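Local structure of aminotransferase class I and II (Streptococcus suis 89/1591, 3OP7) at residues 97-102 against 249-254; 93-98 against 119-124; 229-234 against 253-258. The protein probably catalyses pyridoxal-phosphate-dependent transfer of amino groups between amino acids and 2-oxo acids, as a class I/II aminotransferase. One frame throughout, in Å; residues are numbered along the deposited sequence.

Contact 1 (97-102 against 249-254); sequences VLYSLI and DYTMIC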
loop_
_atom_site.group_PDB
_atom_site.type_symbol
_atom_site.label_atom_id
_atom_site.label_comp_id
_atom_site.label_asym_id
_atom_site.label_seq_id
_atom_site.Cartn_x
_atom_site.Cartn_y
_atom_site.Cartn_z
ATOM N N VAL A 97 10.535 3.256 1.410
ATOM C CA VAL A 97 11.894 3.790 1.678
ATOM C C VAL A 97 12.188 3.745 3.190
ATOM O O VAL A 97 13.197 3.163 3.648
ATOM C CB VAL A 97 12.097 5.201 1.139
ATOM C CG1 VAL A 97 13.484 5.829 1.607
ATOM C CG2 VAL A 97 12.029 5.158 -0.392
ATOM N N LEU A 98 11.283 4.328 3.976
ATOM C CA LEU A 98 11.515 4.471 5.408
ATOM C C LEU A 98 11.484 3.139 6.118
ATOM O O LEU A 98 12.335 2.816 6.949
ATOM C CB LEU A 98 10.493 5.485 5.974
ATOM C CG LEU A 98 10.650 6.901 5.384
ATOM C CD1 LEU A 98 9.376 7.721 5.585
ATOM C CD2 LEU A 98 11.858 7.604 6.020
ATOM N N TYR A 99 10.512 2.329 5.776
ATOM C CA TYR A 99 10.387 1.055 6.442
ATOM C C TYR A 99 11.594 0.140 6.137
ATOM O O TYR A 99 12.059 -0.617 7.017
ATOM C CB TYR A 99 9.067 0.431 6.043
ATOM C CG TYR A 99 8.482 -0.584 6.970
ATOM C CD1 TYR A 99 8.808 -0.631 8.312
ATOM C CD2 TYR A 99 7.613 -1.530 6.499
ATOM C CE1 TYR A 99 8.276 -1.607 9.160
ATOM C CE2 TYR A 99 7.066 -2.493 7.348
ATOM C CZ TYR A 99 7.396 -2.514 8.669
ATOM O OH TYR A 99 6.865 -3.507 9.483
ATOM N N SER A 100 12.113 0.204 4.916
ATOM C CA SER A 100 13.221 -0.641 4.483
ATOM C C SER A 100 14.524 -0.193 5.147
ATOM O O SER A 100 15.349 -1.043 5.565
ATOM C CB SER A 100 13.382 -0.565 2.953
ATOM O OG SER A 100 12.305 -1.198 2.294
ATOM N N LEU A 101 14.735 1.120 5.218
ATOM C CA LEU A 101 16.051 1.645 5.541
ATOM C C LEU A 101 16.260 2.099 6.969
ATOM O O LEU A 101 17.404 2.161 7.417
ATOM C CB LEU A 101 16.440 2.788 4.570
ATOM C CG LEU A 101 16.492 2.363 3.102
ATOM C CD1 LEU A 101 16.738 3.625 2.255
ATOM C CD2 LEU A 101 17.548 1.269 2.835
ATOM N N ILE A 102 15.199 2.452 7.672
ATOM C CA ILE A 102 15.352 3.070 8.975
ATOM C C ILE A 102 15.337 2.005 10.055
ATOM O O ILE A 102 14.424 1.168 10.111
ATOM C CB ILE A 102 14.280 4.144 9.225
ATOM C CG1 ILE A 102 14.442 5.300 8.243
ATOM C CG2 ILE A 102 14.348 4.692 10.674
ATOM C CD1 ILE A 102 15.866 5.908 8.141
ATOM N N ASP A 249 6.752 -6.861 -0.181
ATOM C CA ASP A 249 5.641 -7.692 0.280
ATOM C C ASP A 249 5.174 -7.327 1.691
ATOM O O ASP A 249 4.121 -7.800 2.128
ATOM C CB ASP A 249 5.896 -9.193 0.212
ATOM C CG ASP A 249 6.035 -9.716 -1.209
ATOM O OD1 ASP A 249 6.073 -8.896 -2.143
ATOM O OD2 ASP A 249 6.105 -10.957 -1.320
ATOM N N TYR A 250 5.892 -6.474 2.401
ATOM C CA TYR A 250 5.338 -6.062 3.690
ATOM C C TYR A 250 4.253 -5.049 3.508
ATOM O O TYR A 250 3.437 -4.854 4.411
ATOM C CB TYR A 250 6.437 -5.425 4.557
ATOM C CG TYR A 250 7.379 -6.385 5.205
ATOM C CD1 TYR A 250 6.960 -7.246 6.222
ATOM C CD2 TYR A 250 8.719 -6.445 4.831
ATOM C CE1 TYR A 250 7.820 -8.055 6.839
ATOM C CE2 TYR A 250 9.601 -7.274 5.447
ATOM C CZ TYR A 250 9.165 -8.096 6.473
ATOM O OH TYR A 250 9.975 -9.026 7.140
ATOM N N THR A 251 4.314 -4.278 2.413
ATOM C CA THR A 251 3.452 -3.126 2.243
ATOM C C THR A 251 2.488 -3.148 1.067
ATOM O O THR A 251 1.404 -2.562 1.153
ATOM C CB THR A 251 4.338 -1.867 2.134
ATOM O OG1 THR A 251 5.113 -1.955 0.935
ATOM C CG2 THR A 251 5.279 -1.778 3.405
HETATM N N MSE A 252 2.870 -3.757 -0.069
HETATM C CA MSE A 252 2.074 -3.653 -1.262
HETATM C C MSE A 252 2.044 -4.919 -2.151
HETATM O O MSE A 252 1.039 -5.154 -2.794
HETATM C CB MSE A 252 2.506 -2.443 -2.071
HETATM C CG MSE A 252 3.891 -2.529 -2.532
HETATM SE SE MSE A 252 4.597 -1.117 -3.581
HETATM C CE MSE A 252 5.018 -0.090 -1.969
ATOM N N ILE A 253 3.140 -5.685 -2.146
ATOM C CA ILE A 253 3.532 -6.675 -3.217
ATOM C C ILE A 253 3.818 -5.981 -4.564
ATOM O O ILE A 253 4.941 -6.074 -5.107
ATOM C CB ILE A 253 2.553 -7.855 -3.400
ATOM C CG1 ILE A 253 2.346 -8.588 -2.073
ATOM C CG2 ILE A 253 3.109 -8.820 -4.514
ATOM C CD1 ILE A 253 1.395 -9.759 -2.135
ATOM N N CYS A 254 2.790 -5.337 -5.091
ATOM C CA CYS A 254 2.854 -4.612 -6.333
ATOM C C CYS A 254 1.643 -3.676 -6.427
ATOM O O CYS A 254 0.676 -3.743 -5.650
ATOM C CB CYS A 254 2.848 -5.616 -7.513
ATOM S SG CYS A 254 1.513 -6.695 -7.464
#
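Tyr99 meets Tyr250 and Thr251 where helix 89-101 of the cofactor-binding domain faces the loop between helix 238-244 and helix 257-268. The protein has the fold of the class I and II aminotransferases, and this buried contact lies at the dimer interface. The backbones stay well apart, with 9.1 Å between the CA atoms of Tyr99 and Thr251. The Tyr99 ring bridges that distance. Its CG lies anti to the backbone N (chi1 -157°), which carries the ring out from the helix toward the loop.

The direct interactions are apolar. The Tyr99 side chain crosses that of Tyr250 at about a right angle. The nearest atom of Tyr250 is its CB, at the root of the ring, 4.1 Å from Tyr99 CE2. The Thr251 and Tyr99 side chains pass each other in opposite directions. Thr251 CG2 sits at the edge of the Tyr99 ring, near the ring plane, 3.9 Å from Tyr99 CD2.

The polar ends of both tyrosines are used by the second subunit. Each hydroxyl has a partner there, which probably helps to hold its ring in place. The Tyr99 hydroxyl is hydrogen-bonded to Ser124 OG of the second subunit, and Tyr250 OH to the backbone O of Pro5 of the second subunit.

Contact 2 (93-98 against 119-124); sequences ANLLVL and YDIPKS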
loop_
_atom_site.group_PDB
_atom_site.type_symbol
_atom_site.label_atom_id
_atom_site.label_comp_id
_atom_site.label_asym_id
_atom_site.label_seq_id
_atom_site.Cartn_x
_atom_site.Cartn_y
_atom_site.Cartn_z
ATOM N N ALA A 93 5.622 4.695 -1.774
ATOM C CA ALA A 93 7.035 4.897 -1.998
ATOM C C ALA A 93 7.741 5.442 -0.727
ATOM O O ALA A 93 8.766 4.902 -0.289
ATOM C CB ALA A 93 7.320 5.794 -3.150
ATOM N N ASN A 94 7.164 6.480 -0.121
ATOM C CA ASN A 94 7.733 6.977 1.141
ATOM C C ASN A 94 7.795 5.890 2.195
ATOM O O ASN A 94 8.819 5.769 2.890
ATOM C CB ASN A 94 6.949 8.199 1.717
ATOM C CG ASN A 94 7.144 9.475 0.955
ATOM O OD1 ASN A 94 8.225 9.766 0.411
ATOM N ND2 ASN A 94 6.132 10.350 1.039
ATOM N N LEU A 95 6.705 5.132 2.356
ATOM C CA LEU A 95 6.664 4.071 3.339
ATOM C C LEU A 95 7.715 3.020 3.020
ATOM O O LEU A 95 8.416 2.536 3.924
ATOM C CB LEU A 95 5.291 3.410 3.359
ATOM C CG LEU A 95 5.178 2.225 4.333
ATOM C CD1 LEU A 95 5.546 2.616 5.760
ATOM C CD2 LEU A 95 3.792 1.624 4.229
ATOM N N LEU A 96 7.796 2.596 1.770
ATOM C CA LEU A 96 8.779 1.562 1.395
ATOM C C LEU A 96 10.215 2.014 1.729
ATOM O O LEU A 96 11.014 1.233 2.270
ATOM C CB LEU A 96 8.690 1.266 -0.069
ATOM C CG LEU A 96 9.690 0.238 -0.645
ATOM C CD1 LEU A 96 9.555 -1.128 0.068
ATOM C CD2 LEU A 96 9.503 0.134 -2.179
ATOM N N VAL A 97 10.535 3.256 1.410
ATOM C CA VAL A 97 11.894 3.790 1.678
ATOM C C VAL A 97 12.188 3.745 3.190
ATOM O O VAL A 97 13.197 3.163 3.648
ATOM C CB VAL A 97 12.097 5.201 1.139
ATOM C CG1 VAL A 97 13.484 5.829 1.607
ATOM C CG2 VAL A 97 12.029 5.158 -0.392
ATOM N N LEU A 98 11.283 4.328 3.976
ATOM C CA LEU A 98 11.515 4.471 5.408
ATOM C C LEU A 98 11.484 3.139 6.118
ATOM O O LEU A 98 12.335 2.816 6.949
ATOM C CB LEU A 98 10.493 5.485 5.974
ATOM C CG LEU A 98 10.650 6.901 5.384
ATOM C CD1 LEU A 98 9.376 7.721 5.585
ATOM C CD2 LEU A 98 11.858 7.604 6.020
ATOM N N TYR A 119 8.270 12.344 8.939
ATOM C CA TYR A 119 8.791 12.385 10.309
ATOM C C TYR A 119 8.159 11.355 11.245
ATOM O O TYR A 119 8.868 10.809 12.077
ATOM C CB TYR A 119 8.738 13.797 10.894
ATOM C CG TYR A 119 7.402 14.487 10.848
ATOM C CD1 TYR A 119 6.466 14.280 11.847
ATOM C CD2 TYR A 119 7.056 15.315 9.790
ATOM C CE1 TYR A 119 5.252 14.913 11.806
ATOM C CE2 TYR A 119 5.849 15.907 9.719
ATOM C CZ TYR A 119 4.930 15.696 10.735
ATOM O OH TYR A 119 3.695 16.297 10.676
ATOM N N ASP A 120 6.874 11.042 11.086
ATOM C CA ASP A 120 6.236 10.090 11.987
ATOM C C ASP A 120 6.527 8.638 11.672
ATOM O O ASP A 120 6.598 7.826 12.593
ATOM C CB ASP A 120 4.749 10.393 12.158
ATOM C CG ASP A 120 4.492 11.468 13.226
ATOM O OD1 ASP A 120 5.381 11.674 14.129
ATOM O OD2 ASP A 120 3.401 12.114 13.165
ATOM N N ILE A 121 6.738 8.287 10.409
ATOM C CA ILE A 121 7.140 6.912 10.146
ATOM C C ILE A 121 8.486 6.622 10.812
ATOM O O ILE A 121 8.598 5.625 11.547
ATOM C CB ILE A 121 7.053 6.499 8.638
ATOM C CG1 ILE A 121 5.586 6.514 8.181
ATOM C CG2 ILE A 121 7.662 5.110 8.438
ATOM C CD1 ILE A 121 5.378 6.305 6.683
ATOM N N PRO A 122 9.517 7.474 10.607
ATOM C CA PRO A 122 10.754 7.082 11.259
ATOM C C PRO A 122 10.659 7.021 12.780
ATOM O O PRO A 122 11.235 6.137 13.384
ATOM C CB PRO A 122 11.787 8.127 10.806
ATOM C CG PRO A 122 11.127 9.009 9.826
ATOM C CD PRO A 122 9.717 8.479 9.559
ATOM N N LYS A 123 9.921 7.927 13.385
ATOM C CA LYS A 123 9.709 7.862 14.844
ATOM C C LYS A 123 9.131 6.523 15.239
ATOM O O LYS A 123 9.594 5.886 16.198
ATOM C CB LYS A 123 8.715 8.933 15.310
ATOM C CG LYS A 123 9.268 10.282 15.591
ATOM C CD LYS A 123 8.417 10.916 16.719
ATOM C CE LYS A 123 9.008 12.208 17.275
ATOM N NZ LYS A 123 8.102 12.775 18.342
ATOM N N SER A 124 8.136 6.062 14.483
ATOM C CA SER A 124 7.465 4.816 14.800
ATOM C C SER A 124 8.387 3.641 14.696
ATOM O O SER A 124 8.134 2.601 15.311
ATOM C CB SER A 124 6.244 4.586 13.886
ATOM O OG SER A 124 6.635 4.238 12.545
#
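Helix 89-101, bearing Leu95 and Leu98, packs beside helix 117-124, bearing Ile121 and Pro122. Over these segments the axes approach to 10.1 Å and the helices run the same way, with a crossing angle of -32°. The backbones are nearest at Leu98 and Pro122, whose CA atoms are 6.5 Å apart. Pro122 has no N-H to give to the turn before it, and the second helix is kinked there. Ser124 OG donates to the O of Ile121 over 2.6 Å, in the carbonyl plane and on a lone pair.

Ile121 carries much of the contact from helix 117-124, and its branches go to different leucines. CG1 lies anti to the carbonyl carbon (chi1 -66°), and the chain then extends to CD1, which meets Leu95 CD1 at 3.8 Å. The other branch, CG2, sits 3.8 Å from Leu98 CB. Both leucine side chains cross Ile121 at about a right angle.

Helix 117-124 is the connection of a beta-alpha-beta crossover. It joins strands 107-112 and 128-135, which are parallel neighbours in the large mixed sheet of the aminotransferase fold. Helix 89-101 precedes this unit and also packs on the sheet, with Leu98 touching Leu191 of strand 189-193.

Leu98 reaches Pro122 with both methyls. Its CD1 lies 4.1 Å from Pro122 CD, and CD2 comes equally near the ring's CG. Leu98 CD1 also touches the branch point of Ile121, 4.0 Å from Ile121 CB. Beyond the apolar patch, Ile121 packs on Tyr99 of the second subunit, and Leu95 packs on its own counterpart in that subunit.

Contact 3 (229-234 against 253-258); sequences IRIGWV and ICAGVF
Ile231 reaches across to Ala255 beside strand 232-235, where the chain passes close to the N-terminal end of helix 257-268. The Ile231 side chain approaches step by step. Its CB is 5.8 Å from Ala255 CB. CG1 is anti to the carbonyl carbon (chi1 -62°) and lies nearer, 5.0 Å from Ala255 CB. At CG1 the chain bends (chi2 -74°), and the terminal CD1 arrives 3.7 Å from Ala255 CB. That methyl pair is the closest touch between the two segments. The other branch, CG2, stays 6.0 Å from Ala255 CB.

Ile229 makes the second apolar touch. Its CG2 lies 4.3 Å from Phe258 CE1 and approaches the ring obliquely. The Phe258 ring stacks on Phe258 of the second subunit, so this end of the contact borders the dimer interface.

One water joins the backbones. Within reach of several acceptors, it donates to Arg230 O and accepts from Gly256 N, 3.1 Å from that nitrogen. Gly256 is the N-cap residue of helix 257-268.

The side chain of Arg230 leads away from Ala255 and Gly256. Its NH1 is hydrogen-bonded to a phosphate oxygen of the pyridoxal phosphate-modified lysine at position 222, while NE and NH2 bind the backbone O atoms of Cys254 and Met252 of the second subunit. The chemistry is thus divided. Within the chain, methyl contacts and a water bridge join the two segments, while the guanidinium group joins the cofactor phosphate to the partner subunit and probably helps to balance the phosphate charge.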
loop_
_atom_site.group_PDB
_atom_site.type_symbol
_atom_site.label_atom_id
_atom_site.label_comp_id
_atom_site.label_asym_id
_atom_site.label_seq_id
_atom_site.Cartn_x
_atom_site.Cartn_y
_atom_site.Cartn_z
ATOM N N ILE A 229 -5.440 5.886 -9.826
ATOM C CA ILE A 229 -4.720 4.665 -10.200
ATOM C C ILE A 229 -3.687 4.225 -9.139
ATOM O O ILE A 229 -3.147 3.112 -9.212
ATOM C CB ILE A 229 -4.067 4.755 -11.597
ATOM C CG1 ILE A 229 -2.959 5.829 -11.650
ATOM C CG2 ILE A 229 -5.160 4.979 -12.666
ATOM C CD1 ILE A 229 -2.232 5.957 -13.022
ATOM N N ARG A 230 -3.395 5.072 -8.144
ATOM C CA ARG A 230 -2.482 4.748 -7.069
ATOM C C ARG A 230 -1.102 4.247 -7.643
ATOM O O ARG A 230 -0.677 3.114 -7.390
ATOM C CB ARG A 230 -3.090 3.736 -6.067
ATOM C CG ARG A 230 -4.495 3.974 -5.614
ATOM C CD ARG A 230 -4.773 5.317 -4.973
ATOM N NE ARG A 230 -3.879 5.620 -3.882
ATOM C CZ ARG A 230 -3.000 6.608 -3.849
ATOM N NH1 ARG A 230 -2.940 7.498 -4.820
ATOM N NH2 ARG A 230 -2.234 6.758 -2.774
ATOM N N ILE A 231 -0.450 5.092 -8.424
ATOM C CA ILE A 231 0.856 4.791 -9.019
ATOM C C ILE A 231 1.860 5.884 -8.681
ATOM O O ILE A 231 1.705 7.026 -9.059
ATOM C CB ILE A 231 0.810 4.627 -10.553
ATOM C CG1 ILE A 231 -0.078 3.453 -10.970
ATOM C CG2 ILE A 231 2.221 4.542 -11.171
ATOM C CD1 ILE A 231 0.560 2.069 -10.708
ATOM N N GLY A 232 2.910 5.438 -8.012
ATOM C CA GLY A 232 4.081 6.207 -7.737
ATOM C C GLY A 232 5.351 5.434 -8.020
ATOM O O GLY A 232 5.301 4.322 -8.601
ATOM N N TRP A 233 6.486 6.027 -7.644
ATOM C CA TRP A 233 7.732 5.299 -7.733
ATOM C C TRP A 233 8.762 5.842 -6.767
ATOM O O TRP A 233 8.653 6.966 -6.262
ATOM C CB TRP A 233 8.297 5.391 -9.156
ATOM C CG TRP A 233 8.583 6.777 -9.668
ATOM C CD1 TRP A 233 9.769 7.483 -9.512
ATOM C CD2 TRP A 233 7.702 7.664 -10.388
ATOM N NE1 TRP A 233 9.672 8.707 -10.130
ATOM C CE2 TRP A 233 8.429 8.832 -10.678
ATOM C CE3 TRP A 233 6.377 7.575 -10.841
ATOM C CZ2 TRP A 233 7.863 9.896 -11.378
ATOM C CZ3 TRP A 233 5.840 8.618 -11.541
ATOM C CH2 TRP A 233 6.578 9.759 -11.790
ATOM N N VAL A 234 9.766 4.999 -6.541
ATOM C CA VAL A 234 11.036 5.427 -5.991
ATOM C C VAL A 234 12.119 5.359 -7.071
ATOM O O VAL A 234 12.173 4.357 -7.829
ATOM C CB VAL A 234 11.457 4.492 -4.842
ATOM C CG1 VAL A 234 12.762 4.977 -4.198
ATOM C CG2 VAL A 234 10.321 4.348 -3.842
ATOM N N ILE A 253 3.140 -5.685 -2.146
ATOM C CA ILE A 253 3.532 -6.675 -3.217
ATOM C C ILE A 253 3.818 -5.981 -4.564
ATOM O O ILE A 253 4.941 -6.074 -5.107
ATOM C CB ILE A 253 2.553 -7.855 -3.400
ATOM C CG1 ILE A 253 2.346 -8.588 -2.073
ATOM C CG2 ILE A 253 3.109 -8.820 -4.514
ATOM C CD1 ILE A 253 1.395 -9.759 -2.135
ATOM N N CYS A 254 2.790 -5.337 -5.091
ATOM C CA CYS A 254 2.854 -4.612 -6.333
ATOM C C CYS A 254 1.643 -3.676 -6.427
ATOM O O CYS A 254 0.676 -3.743 -5.650
ATOM C CB CYS A 254 2.848 -5.616 -7.513
ATOM S SG CYS A 254 1.513 -6.695 -7.464
ATOM N N ALA A 255 1.694 -2.826 -7.429
ATOM C CA ALA A 255 0.579 -1.997 -7.761
ATOM C C ALA A 255 -0.268 -2.690 -8.791
ATOM O O ALA A 255 0.065 -3.828 -9.226
ATOM C CB ALA A 255 1.113 -0.680 -8.330
ATOM N N GLY A 256 -1.389 -2.086 -9.192
ATOM C CA GLY A 256 -2.362 -2.851 -10.004
ATOM C C GLY A 256 -2.014 -2.987 -11.486
ATOM O O GLY A 256 -1.299 -2.170 -12.033
ATOM N N VAL A 257 -2.539 -4.040 -12.117
ATOM C CA VAL A 257 -2.369 -4.275 -13.556
ATOM C C VAL A 257 -2.926 -3.113 -14.428
ATOM O O VAL A 257 -2.225 -2.602 -15.276
ATOM C CB VAL A 257 -3.010 -5.619 -13.970
ATOM C CG1 VAL A 257 -3.050 -5.858 -15.482
ATOM C CG2 VAL A 257 -2.202 -6.744 -13.324
ATOM N N PHE A 258 -4.180 -2.742 -14.197
ATOM C CA PHE A 258 -4.810 -1.649 -14.950
ATOM C C PHE A 258 -4.110 -0.380 -14.581
ATOM O O PHE A 258 -3.860 0.466 -15.432
ATOM C CB PHE A 258 -6.293 -1.546 -14.603
ATOM C CG PHE A 258 -6.960 -0.288 -15.015
ATOM C CD1 PHE A 258 -6.937 0.814 -14.175
ATOM C CD2 PHE A 258 -7.631 -0.177 -16.238
ATOM C CE1 PHE A 258 -7.591 1.978 -14.521
ATOM C CE2 PHE A 258 -8.284 1.027 -16.582
ATOM C CZ PHE A 258 -8.262 2.071 -15.710
HETATM O O HOH W 1 -2.060 0.606 -7.751
#

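In the fold
From the N terminus, contact 2 closes first. It joins helix 89-101 to helix 117-124 across a short loop that contains strand 107-112. Contact 1 starts from the same helix and closes a far longer loop, running through most of the central sheet to 249-254. Their segments share Val97 and Leu98, and the spans cross, since contact 1 opens before contact 2 has closed. Contact 3 opens inside the span of contact 1, shares Ile253 and Cys254 with it and ends beyond it, so these two also cross. It follows contact 2 in series and ties the region of strand 232-235 to the N-terminal end of helix 257-268. Thr251 packs on Leu95, and Ala93 on Val234. All three contacts border the second subunit.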